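Local coordinates for NADPH-ferredoxin reductase FprA (Mycobacterium tuberculosis, PDB 1LQT), which transfers electrons between NADPH and ferredoxin through a bound FAD, and may supply electrons to cytochrome P450 systems, at residues Ala15-Ala20 / Gly366-Asn371; Trp359-Pro364 / Gln376-Thr381; Ser11-Phe16 / Lys65-Thr70. All blocks are in the same frame, centred on the assembly; numbering follows the deposited sequence. Where two conformers were deposited one is given.

How the contacts relate
All three contacts gather round FAD. Contacts 1 and 3 are buried and share helix 13-28, which turns one side to the beginning of helix 370-391 and another to helix 64-71. Contact 2 is only partly buried; it uses helix 370-391 again, further along, and ties it to the short helix 359-362. The chemistry differs with place: contact 3 is aromatic packing behind the diphosphate, contact 1 joins a phenylalanine edge to a polar turn that grips the flavin and ribityl chain, and contact 2 is a lysine-threonine hydrogen bond. Arg362 of contact 2 bonds to Asn371 of contact 1, whereas contacts 2 and 3 do not touch.

Contact 1 of 3, residues Ala15-Ala20 / Gly366-Asn371; sequences AFFAAA and GVIGTN. With FAD (flavin-adenine dinucleotide), chain H.
Phe17, on helix 13-28, faces Asn371, near the beginning of helix 370-391, with their CA atoms 7.2 Å apart; Asn371 follows directly on a type I turn that runs from Val367 to Thr370. The Phe17 side chain points toward this turn and meets it with one ring edge: CE2 lies 3.5 Å from the carbonyl O of Ile368, close to the ring plane, and CD2 lies 3.9 Å from CB of Asn371. The Asn371 amide is turned only 20° from the ring plane, although the two side chains cross at about a right angle. The contact between Phe17 CE2 and Ile368 CG2, at 4.3 Å, adds a small apolar part. A flat hydrocarbon suits this buried place, packing against the turn without competing for its polar groups.

Several of those groups hold FAD. In Asn371, CG stands anti to the carbonyl carbon (chi1 -62°), which carries the amide away from Phe17 toward the cofactor. There ND2 donates to Ile368 O at 2.9 Å, from above the carbonyl plane, and to FAD O3' at 3.1 Å. The same ribityl hydroxyl, O3', donates to Gly366 O at 2.8 Å. Ile368 N points almost straight at the flavin, giving FAD O2 a 2.9 Å bond at 173°. Thr370 OG1 folds back in the carbonyl plane of Val367 O, which also accepts Thr370 N, so this hydroxyl reinforces the turn. The backbone angles of Gly366 are ones that require glycine, and its N bonds to the bound NADP derivative.

Around this contact, Phe17 also rests on Lys372 and Ala375 of helix 370-391 and on Gln66 of helix 64-71, while Ala15 and Ala19 pack another side of helix 13-28 against Ile8 of strand 4-9.

Contact 2 of 3, residues Trp359-Pro364 / Gln376-Thr381; sequences WIKRGP and QDTVDT. With FAD (flavin-adenine dinucleotide), chain H.
Lys361 and Thr378 run alongside one another head to tail, antiparallel, joining the short helix 359-362 to the long helix 370-391 at the edge of the Rossmann-like FAD-binding fold. Lys361 has CG anti to the backbone N (chi1 174°) and is straight beyond it, an extended shape that carries NZ across to the neighbouring helix, where it donates to Thr378 OG1 at 2.9 Å. Thr378 suits the spot because its hydroxyl also bonds to Val356 O at the end of strand 354-356. The lysine's charge is met by a salt bridge to Asp374, one turn before Thr378.

The N-terminal end of helix 359-362 serves the cofactor. Trp359 N donates to FAD O2P at 2.8 Å, nearly straight at 163°, as expected where a helix start faces a phosphate. The Trp359 indole is layered: Pro364 CA sits 3.3 Å above one face, toward the rim, and the ribityl C5' of FAD 3.7 Å above the opposite face. A broad flat ring fits such a slot. Gly363 ends the helix with positive phi, which brings Pro364 back over the indole. At the indole edge, in its plane, lies Arg362 NH2, itself hydrogen-bonded to Asn371 OD1.

Contact 3 of 3, residues Ser11-Phe16 / Lys65-Thr70; sequences SGPSAF and KQFEKT. With FAD (flavin-adenine dinucleotide), chain H.
Phe67 holds CG anti to its carbonyl carbon (chi1 -55°), and Phe16 has chi1 -88°; these torsions lay the two aromatic rings, one from each helix, nearly parallel, their planes only 9° apart. The rings are slid so far that they barely overlap, their centroids 4.9 Å apart. The main contacts are therefore CH-pi: Phe67 CB stands over the centre of the Phe16 ring, 3.6 Å from its centroid, and Phe16 CB lies 3.9 Å from the Phe67 centroid, over its face. Thr70 CG2 meets the Phe16 ring at its edge. Phe67 CZ also lies 3.7 Å from CA of Pro13, whose rigid ring suits the first turn of a helix. A water completes the seam, donating to Phe16 O and bonding to Thr70 OG1.

On the cofactor side of helix 13-28, Ser14 grips one phosphate oxygen twice: N reaches FAD O1P at 3.0 Å and OG reaches the same O1P at 2.7 Å. Gly12, the N-cap, has no side chain, and its CA can lie close against FAD O5B. The strand, glycine-rich turn and helix, with Gly10, Gly12 and Ala15 fitting GxGxxA, are consistent with the dinucleotide-binding Rossmann motif.

Contact 1 of 3, residues Ala15-Ala20 / Gly366-Asn371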
# COMPACT_ATOMS: atom_id res chain seq x y z
N ALA A 15 -8.67 9.08 2.07
CA ALA A 15 -10.05 9.20 2.53
C ALA A 15 -10.16 10.07 3.77
O ALA A 15 -11.02 10.94 3.85
CB ALA A 15 -10.61 7.83 2.81
N PHE A 16 -9.31 9.81 4.76
CA PHE A 16 -9.38 10.57 6.00
C PHE A 16 -8.92 12.00 5.86
O PHE A 16 -9.48 12.91 6.51
CB PHE A 16 -8.65 9.86 7.14
CG PHE A 16 -9.54 8.91 7.86
CD1 PHE A 16 -10.48 9.41 8.76
CD2 PHE A 16 -9.49 7.54 7.64
CE1 PHE A 16 -11.34 8.55 9.42
CE2 PHE A 16 -10.37 6.71 8.29
CZ PHE A 16 -11.28 7.21 9.16
N PHE A 17 -7.94 12.26 4.99
CA PHE A 17 -7.56 13.63 4.72
C PHE A 17 -8.69 14.36 3.99
O PHE A 17 -9.00 15.51 4.31
CB PHE A 17 -6.25 13.69 3.94
CG PHE A 17 -5.01 13.23 4.72
CD1 PHE A 17 -4.77 13.62 6.01
CD2 PHE A 17 -4.08 12.43 4.11
CE1 PHE A 17 -3.65 13.20 6.67
CE2 PHE A 17 -2.94 12.03 4.79
CZ PHE A 17 -2.74 12.42 6.04
N ALA A 18 -9.34 13.68 3.07
CA ALA A 18 -10.49 14.29 2.39
C ALA A 18 -11.60 14.61 3.40
O ALA A 18 -12.18 15.68 3.36
CB ALA A 18 -11.00 13.37 1.30
N ALA A 19 -11.88 13.65 4.29
CA ALA A 19 -12.91 13.87 5.30
C ALA A 19 -12.59 15.09 6.13
O ALA A 19 -13.45 15.95 6.38
CB ALA A 19 -13.07 12.65 6.17
N ALA A 20 -11.35 15.18 6.58
CA ALA A 20 -10.95 16.31 7.39
C ALA A 20 -11.09 17.61 6.63
O ALA A 20 -11.55 18.62 7.18
CB ALA A 20 -9.53 16.14 7.91
N GLY A 366 4.23 7.60 -2.98
CA GLY A 366 4.26 8.61 -1.96
C GLY A 366 4.00 8.06 -0.58
O GLY A 366 3.20 7.14 -0.39
N VAL A 367 4.63 8.70 0.39
CA VAL A 367 4.40 8.43 1.79
C VAL A 367 2.98 8.88 2.17
O VAL A 367 2.29 9.59 1.43
CB VAL A 367 5.45 9.11 2.67
CG1 VAL A 367 6.82 8.51 2.43
CG2 VAL A 367 5.49 10.61 2.50
N ILE A 368 2.58 8.50 3.36
CA ILE A 368 1.24 8.81 3.81
C ILE A 368 0.90 10.28 3.64
O ILE A 368 -0.18 10.63 3.15
CB ILE A 368 1.10 8.37 5.28
CG1 ILE A 368 1.11 6.84 5.37
CG2 ILE A 368 -0.15 8.92 5.93
CD1 ILE A 368 1.49 6.29 6.74
N GLY A 369 1.81 11.16 4.05
CA GLY A 369 1.55 12.58 4.03
C GLY A 369 1.35 13.19 2.67
O GLY A 369 0.76 14.26 2.57
N THR A 370 1.81 12.54 1.62
CA THR A 370 1.62 13.06 0.26
C THR A 370 0.14 13.08 -0.10
O THR A 370 -0.26 13.79 -1.00
CB THR A 370 2.38 12.26 -0.82
OG1 THR A 370 1.94 10.89 -0.90
CG2 THR A 370 3.88 12.26 -0.55
N ASN A 371 -0.67 12.30 0.60
CA ASN A 371 -2.09 12.25 0.32
C ASN A 371 -2.87 13.44 0.85
O ASN A 371 -4.02 13.64 0.48
CB ASN A 371 -2.65 10.93 0.86
CG ASN A 371 -2.02 9.74 0.18
OD1 ASN A 371 -2.28 9.50 -0.98
ND2 ASN A 371 -1.15 9.05 0.89
PA FAD H . -5.03 2.96 0.83
O1A FAD H . -4.70 1.76 0.06
O2A FAD H . -4.29 3.28 2.08
O5B FAD H . -6.58 2.90 1.23
C5B FAD H . -7.55 2.44 0.27
C4B FAD H . -8.75 1.95 1.07
O4B FAD H . -9.82 1.77 0.15
C3B FAD H . -8.52 0.60 1.77
O3B FAD H . -8.93 0.62 3.12
C2B FAD H . -9.33 -0.35 0.92
O2B FAD H . -9.76 -1.52 1.56
C1B FAD H . -10.48 0.56 0.46
N9A FAD H . -11.17 0.10 -0.74
C8A FAD H . -10.59 -0.30 -1.91
N7A FAD H . -11.49 -0.64 -2.82
C5A FAD H . -12.71 -0.48 -2.20
C6A FAD H . -14.01 -0.70 -2.64
N6A FAD H . -14.32 -1.09 -3.87
N1A FAD H . -15.01 -0.43 -1.76
C2A FAD H . -14.71 0.03 -0.52
N3A FAD H . -13.49 0.26 -0.03
C4A FAD H . -12.52 -0.01 -0.91
N1 FAD H . 3.92 5.45 3.78
C2 FAD H . 4.58 6.01 4.83
O2 FAD H . 4.50 7.20 5.05
N3 FAD H . 5.37 5.20 5.63
C4 FAD H . 5.48 3.85 5.48
O4 FAD H . 6.18 3.17 6.27
C4X FAD H . 4.75 3.27 4.44
N5 FAD H . 4.78 1.91 4.24
C5X FAD H . 4.10 1.36 3.18
C6 FAD H . 4.15 0.01 2.96
C7 FAD H . 3.54 -0.59 1.87
C7M FAD H . 3.61 -2.08 1.68
C8 FAD H . 2.83 0.23 0.99
C8M FAD H . 2.16 -0.35 -0.23
C9 FAD H . 2.75 1.61 1.21
C9A FAD H . 3.38 2.19 2.30
N10 FAD H . 3.33 3.57 2.53
C10 FAD H . 3.99 4.11 3.60
C1' FAD H . 2.53 4.48 1.66
C2' FAD H . 1.09 4.60 2.15
O2' FAD H . 0.61 3.31 2.44
C3' FAD H . 0.23 5.27 1.06
O3' FAD H . 0.68 6.59 0.79
C4' FAD H . -1.24 5.48 1.43
O4' FAD H . -1.73 4.42 2.25
C5' FAD H . -2.10 5.60 0.17
O5' FAD H . -3.40 5.99 0.64
P FAD H . -4.75 5.75 -0.15
O1P FAD H . -5.78 6.35 0.72
O2P FAD H . -4.69 6.20 -1.58
O3P FAD H . -4.93 4.18 -0.24

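Contact 2 of 3, residues Trp359-Pro364 / Gln376-Thr381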
# COMPACT_ATOMS: atom_id res chain seq x y z
N TRP A 359 -3.88 7.20 -4.10
CA TRP A 359 -3.23 6.38 -5.11
C TRP A 359 -4.09 6.04 -6.32
O TRP A 359 -3.54 5.84 -7.38
CB TRP A 359 -2.65 5.13 -4.44
CG TRP A 359 -1.41 5.41 -3.65
CD1 TRP A 359 -0.89 6.62 -3.34
CD2 TRP A 359 -0.50 4.43 -3.16
NE1 TRP A 359 0.30 6.46 -2.67
CE2 TRP A 359 0.57 5.12 -2.58
CE3 TRP A 359 -0.46 3.03 -3.19
CZ2 TRP A 359 1.67 4.47 -2.05
CZ3 TRP A 359 0.66 2.38 -2.67
CH2 TRP A 359 1.69 3.11 -2.12
N ILE A 360 -5.41 5.96 -6.18
CA ILE A 360 -6.22 5.70 -7.34
C ILE A 360 -6.24 6.90 -8.31
O ILE A 360 -6.51 6.73 -9.49
CB ILE A 360 -7.66 5.26 -6.94
CG1 ILE A 360 -8.35 4.57 -8.14
CG2 ILE A 360 -8.50 6.42 -6.43
CD1 ILE A 360 -7.71 3.27 -8.64
N LYS A 361 -5.98 8.09 -7.78
CA LYS A 361 -5.88 9.34 -8.55
C LYS A 361 -4.49 9.54 -9.15
O LYS A 361 -4.38 9.89 -10.33
CB LYS A 361 -6.21 10.54 -7.64
CG LYS A 361 -6.01 11.96 -8.26
CD LYS A 361 -6.24 13.03 -7.15
CE LYS A 361 -5.98 14.47 -7.61
NZ LYS A 361 -6.13 15.42 -6.46
N ARG A 362 -3.47 9.38 -8.31
CA ARG A 362 -2.09 9.79 -8.60
C ARG A 362 -1.17 8.67 -8.99
O ARG A 362 -0.05 8.94 -9.40
CB ARG A 362 -1.47 10.35 -7.31
CG ARG A 362 -2.10 11.52 -6.73
CD ARG A 362 -1.20 12.21 -5.76
NE ARG A 362 -1.19 11.43 -4.52
CZ ARG A 362 -0.10 10.92 -3.95
NH1 ARG A 362 1.09 11.13 -4.49
NH2 ARG A 362 -0.19 10.19 -2.85
N GLY A 363 -1.59 7.44 -8.83
CA GLY A 363 -0.71 6.31 -8.96
C GLY A 363 -0.10 5.98 -7.60
O GLY A 363 -0.16 6.77 -6.67
N PRO A 364 0.51 4.81 -7.53
CA PRO A 364 0.88 4.24 -6.24
C PRO A 364 2.22 4.65 -5.74
O PRO A 364 3.10 3.78 -5.52
CB PRO A 364 0.86 2.75 -6.53
CG PRO A 364 1.32 2.66 -7.95
CD PRO A 364 0.66 3.84 -8.63
N GLN A 376 -6.84 17.67 -0.30
CA GLN A 376 -7.30 19.04 -0.13
C GLN A 376 -7.65 19.66 -1.48
O GLN A 376 -8.66 20.32 -1.62
CB GLN A 376 -6.23 19.87 0.55
CG GLN A 376 -6.65 21.30 0.82
CD GLN A 376 -7.76 21.38 1.85
OE1 GLN A 376 -7.57 20.92 2.98
NE2 GLN A 376 -8.91 21.95 1.48
N ASP A 377 -6.79 19.40 -2.46
CA ASP A 377 -7.02 19.91 -3.80
C ASP A 377 -8.30 19.37 -4.40
O ASP A 377 -9.10 20.13 -4.97
CB ASP A 377 -5.82 19.59 -4.69
CG ASP A 377 -4.61 20.44 -4.35
OD1 ASP A 377 -4.74 21.48 -3.69
OD2 ASP A 377 -3.47 20.11 -4.71
N THR A 378 -8.49 18.06 -4.28
CA THR A 378 -9.73 17.47 -4.77
C THR A 378 -10.96 18.09 -4.06
O THR A 378 -11.97 18.41 -4.70
CB THR A 378 -9.74 15.94 -4.56
OG1 THR A 378 -8.82 15.29 -5.44
CG2 THR A 378 -11.07 15.41 -4.92
N VAL A 379 -10.86 18.21 -2.74
CA VAL A 379 -11.99 18.72 -1.96
C VAL A 379 -12.32 20.16 -2.31
O VAL A 379 -13.48 20.52 -2.44
CB VAL A 379 -11.74 18.52 -0.45
CG1 VAL A 379 -12.69 19.35 0.36
CG2 VAL A 379 -11.86 17.04 -0.09
N ASP A 380 -11.29 20.97 -2.57
CA ASP A 380 -11.54 22.34 -2.98
C ASP A 380 -12.36 22.35 -4.27
O ASP A 380 -13.31 23.11 -4.43
CB ASP A 380 -10.24 23.07 -3.22
CG ASP A 380 -9.47 23.41 -1.96
OD1 ASP A 380 -10.01 23.35 -0.83
OD2 ASP A 380 -8.28 23.80 -2.05
N THR A 381 -11.96 21.53 -5.24
CA THR A 381 -12.70 21.43 -6.50
C THR A 381 -14.15 20.99 -6.29
O THR A 381 -15.09 21.56 -6.84
CB THR A 381 -12.01 20.42 -7.44
OG1 THR A 381 -10.67 20.82 -7.71
CG2 THR A 381 -12.72 20.34 -8.78
PA FAD H . -5.03 2.96 0.83
O1A FAD H . -4.70 1.76 0.06
O2A FAD H . -4.29 3.28 2.08
O5B FAD H . -6.58 2.90 1.23
C5B FAD H . -7.55 2.44 0.27
C4B FAD H . -8.75 1.95 1.07
O4B FAD H . -9.82 1.77 0.15
C3B FAD H . -8.52 0.60 1.77
O3B FAD H . -8.93 0.62 3.12
C2B FAD H . -9.33 -0.35 0.92
O2B FAD H . -9.76 -1.52 1.56
C1B FAD H . -10.48 0.56 0.46
N9A FAD H . -11.17 0.10 -0.74
C8A FAD H . -10.59 -0.30 -1.91
N7A FAD H . -11.49 -0.64 -2.82
C5A FAD H . -12.71 -0.48 -2.20
C6A FAD H . -14.01 -0.70 -2.64
N6A FAD H . -14.32 -1.09 -3.87
N1A FAD H . -15.01 -0.43 -1.76
C2A FAD H . -14.71 0.03 -0.52
N3A FAD H . -13.49 0.26 -0.03
C4A FAD H . -12.52 -0.01 -0.91
N1 FAD H . 3.92 5.45 3.78
C2 FAD H . 4.58 6.01 4.83
O2 FAD H . 4.50 7.20 5.05
N3 FAD H . 5.37 5.20 5.63
C4 FAD H . 5.48 3.85 5.48
O4 FAD H . 6.18 3.17 6.27
C4X FAD H . 4.75 3.27 4.44
N5 FAD H . 4.78 1.91 4.24
C5X FAD H . 4.10 1.36 3.18
C6 FAD H . 4.15 0.01 2.96
C7 FAD H . 3.54 -0.59 1.87
C7M FAD H . 3.61 -2.08 1.68
C8 FAD H . 2.83 0.23 0.99
C8M FAD H . 2.16 -0.35 -0.23
C9 FAD H . 2.75 1.61 1.21
C9A FAD H . 3.38 2.19 2.30
N10 FAD H . 3.33 3.57 2.53
C10 FAD H . 3.99 4.11 3.60
C1' FAD H . 2.53 4.48 1.66
C2' FAD H . 1.09 4.60 2.15
O2' FAD H . 0.61 3.31 2.44
C3' FAD H . 0.23 5.27 1.06
O3' FAD H . 0.68 6.59 0.79
C4' FAD H . -1.24 5.48 1.43
O4' FAD H . -1.73 4.42 2.25
C5' FAD H . -2.10 5.60 0.17
O5' FAD H . -3.40 5.99 0.64
P FAD H . -4.75 5.75 -0.15
O1P FAD H . -5.78 6.35 0.72
O2P FAD H . -4.69 6.20 -1.58
O3P FAD H . -4.93 4.18 -0.24

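Contact 3 of 3, residues Ser11-Phe16 / Lys65-Thr70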
# COMPACT_ATOMS: atom_id res chain seq x y z
N SER A 11 -11.09 4.05 3.35
CA SER A 11 -10.84 4.61 4.69
C SER A 11 -9.35 4.66 5.02
O SER A 11 -8.98 4.63 6.18
CB SER A 11 -11.61 3.82 5.73
OG SER A 11 -11.13 2.50 5.86
N GLY A 12 -8.53 4.74 3.99
CA GLY A 12 -7.11 4.97 4.17
C GLY A 12 -6.81 6.45 4.33
O GLY A 12 -7.68 7.28 4.52
N PRO A 13 -5.51 6.79 4.27
CA PRO A 13 -5.11 8.18 4.44
C PRO A 13 -5.81 9.16 3.53
O PRO A 13 -6.22 10.21 3.99
CB PRO A 13 -3.59 8.13 4.19
CG PRO A 13 -3.20 6.78 4.51
CD PRO A 13 -4.35 5.88 4.13
N SER A 14 -5.90 8.90 2.24
CA SER A 14 -6.50 9.89 1.35
C SER A 14 -7.96 10.13 1.71
O SER A 14 -8.41 11.27 1.69
CB SER A 14 -6.30 9.52 -0.12
OG SER A 14 -7.06 8.42 -0.55
N ALA A 15 -8.67 9.08 2.07
CA ALA A 15 -10.05 9.20 2.53
C ALA A 15 -10.16 10.07 3.77
O ALA A 15 -11.02 10.94 3.85
CB ALA A 15 -10.61 7.83 2.81
N PHE A 16 -9.31 9.81 4.76
CA PHE A 16 -9.38 10.57 6.00
C PHE A 16 -8.92 12.00 5.86
O PHE A 16 -9.48 12.91 6.51
CB PHE A 16 -8.65 9.86 7.14
CG PHE A 16 -9.54 8.91 7.86
CD1 PHE A 16 -10.48 9.41 8.76
CD2 PHE A 16 -9.49 7.54 7.64
CE1 PHE A 16 -11.34 8.55 9.42
CE2 PHE A 16 -10.37 6.71 8.29
CZ PHE A 16 -11.28 7.21 9.16
N LYS A 65 -4.29 7.98 14.91
CA LYS A 65 -4.95 8.77 15.94
C LYS A 65 -5.66 9.96 15.35
O LYS A 65 -6.72 10.35 15.81
CB LYS A 65 -3.92 9.25 16.95
CG LYS A 65 -3.41 8.21 17.87
CD LYS A 65 -4.38 7.98 19.00
CE LYS A 65 -3.77 7.21 20.12
NZ LYS A 65 -4.75 7.12 21.21
N GLN A 66 -5.05 10.58 14.35
CA GLN A 66 -5.66 11.71 13.65
C GLN A 66 -6.96 11.27 12.98
O GLN A 66 -7.95 12.00 12.98
CB GLN A 66 -4.72 12.25 12.55
CG GLN A 66 -3.58 13.04 12.99
CD GLN A 66 -2.86 13.72 11.79
OE1 GLN A 66 -3.45 13.95 10.69
NE2 GLN A 66 -1.60 14.02 12.01
N PHE A 67 -6.93 10.10 12.35
CA PHE A 67 -8.10 9.57 11.70
C PHE A 67 -9.20 9.32 12.73
O PHE A 67 -10.37 9.59 12.47
CB PHE A 67 -7.78 8.27 10.93
CG PHE A 67 -6.64 8.38 9.92
CD1 PHE A 67 -6.17 9.60 9.45
CD2 PHE A 67 -6.02 7.23 9.47
CE1 PHE A 67 -5.16 9.64 8.52
CE2 PHE A 67 -4.99 7.28 8.54
CZ PHE A 67 -4.57 8.47 8.09
N GLU A 68 -8.82 8.82 13.89
CA GLU A 68 -9.80 8.55 14.96
C GLU A 68 -10.44 9.85 15.43
O GLU A 68 -11.63 9.89 15.70
CB GLU A 68 -9.14 7.83 16.12
CG GLU A 68 -8.77 6.39 15.76
CD GLU A 68 -8.01 5.67 16.84
OE1 GLU A 68 -6.99 6.22 17.31
OE2 GLU A 68 -8.39 4.57 17.18
N LYS A 69 -9.65 10.90 15.54
CA LYS A 69 -10.18 12.18 15.95
C LYS A 69 -11.19 12.69 14.92
O LYS A 69 -12.25 13.18 15.29
CB LYS A 69 -9.05 13.18 16.15
CG LYS A 69 -9.49 14.52 16.73
CD LYS A 69 -8.32 15.42 17.07
CE LYS A 69 -8.76 16.85 17.26
NZ LYS A 69 -9.82 16.91 18.30
N THR A 70 -10.90 12.54 13.63
CA THR A 70 -11.87 12.92 12.61
C THR A 70 -13.15 12.10 12.77
O THR A 70 -14.25 12.63 12.69
CB THR A 70 -11.25 12.73 11.24
OG1 THR A 70 -10.19 13.67 11.08
CG2 THR A 70 -12.26 12.95 10.11
PA FAD H . -5.03 2.96 0.83
O1A FAD H . -4.70 1.76 0.06
O2A FAD H . -4.29 3.28 2.08
O5B FAD H . -6.58 2.90 1.23
C5B FAD H . -7.55 2.44 0.27
C4B FAD H . -8.75 1.95 1.07
O4B FAD H . -9.82 1.77 0.15
C3B FAD H . -8.52 0.60 1.77
O3B FAD H . -8.93 0.62 3.12
C2B FAD H . -9.33 -0.35 0.92
O2B FAD H . -9.76 -1.52 1.56
C1B FAD H . -10.48 0.56 0.46
N9A FAD H . -11.17 0.10 -0.74
C8A FAD H . -10.59 -0.30 -1.91
N7A FAD H . -11.49 -0.64 -2.82
C5A FAD H . -12.71 -0.48 -2.20
C6A FAD H . -14.01 -0.70 -2.64
N6A FAD H . -14.32 -1.09 -3.87
N1A FAD H . -15.01 -0.43 -1.76
C2A FAD H . -14.71 0.03 -0.52
N3A FAD H . -13.49 0.26 -0.03
C4A FAD H . -12.52 -0.01 -0.91
N1 FAD H . 3.92 5.45 3.78
C2 FAD H . 4.58 6.01 4.83
O2 FAD H . 4.50 7.20 5.05
N3 FAD H . 5.37 5.20 5.63
C4 FAD H . 5.48 3.85 5.48
O4 FAD H . 6.18 3.17 6.27
C4X FAD H . 4.75 3.27 4.44
N5 FAD H . 4.78 1.91 4.24
C5X FAD H . 4.10 1.36 3.18
C6 FAD H . 4.15 0.01 2.96
C7 FAD H . 3.54 -0.59 1.87
C7M FAD H . 3.61 -2.08 1.68
C8 FAD H . 2.83 0.23 0.99
C8M FAD H . 2.16 -0.35 -0.23
C9 FAD H . 2.75 1.61 1.21
C9A FAD H . 3.38 2.19 2.30
N10 FAD H . 3.33 3.57 2.53
C10 FAD H . 3.99 4.11 3.60
C1' FAD H . 2.53 4.48 1.66
C2' FAD H . 1.09 4.60 2.15
O2' FAD H . 0.61 3.31 2.44
C3' FAD H . 0.23 5.27 1.06
O3' FAD H . 0.68 6.59 0.79
C4' FAD H . -1.24 5.48 1.43
O4' FAD H . -1.73 4.42 2.25
C5' FAD H . -2.10 5.60 0.17
O5' FAD H . -3.40 5.99 0.64
P FAD H . -4.75 5.75 -0.15
O1P FAD H . -5.78 6.35 0.72
O2P FAD H . -4.69 6.20 -1.58
O3P FAD H . -4.93 4.18 -0.24
O HOH W 1 -8.35 12.80 9.22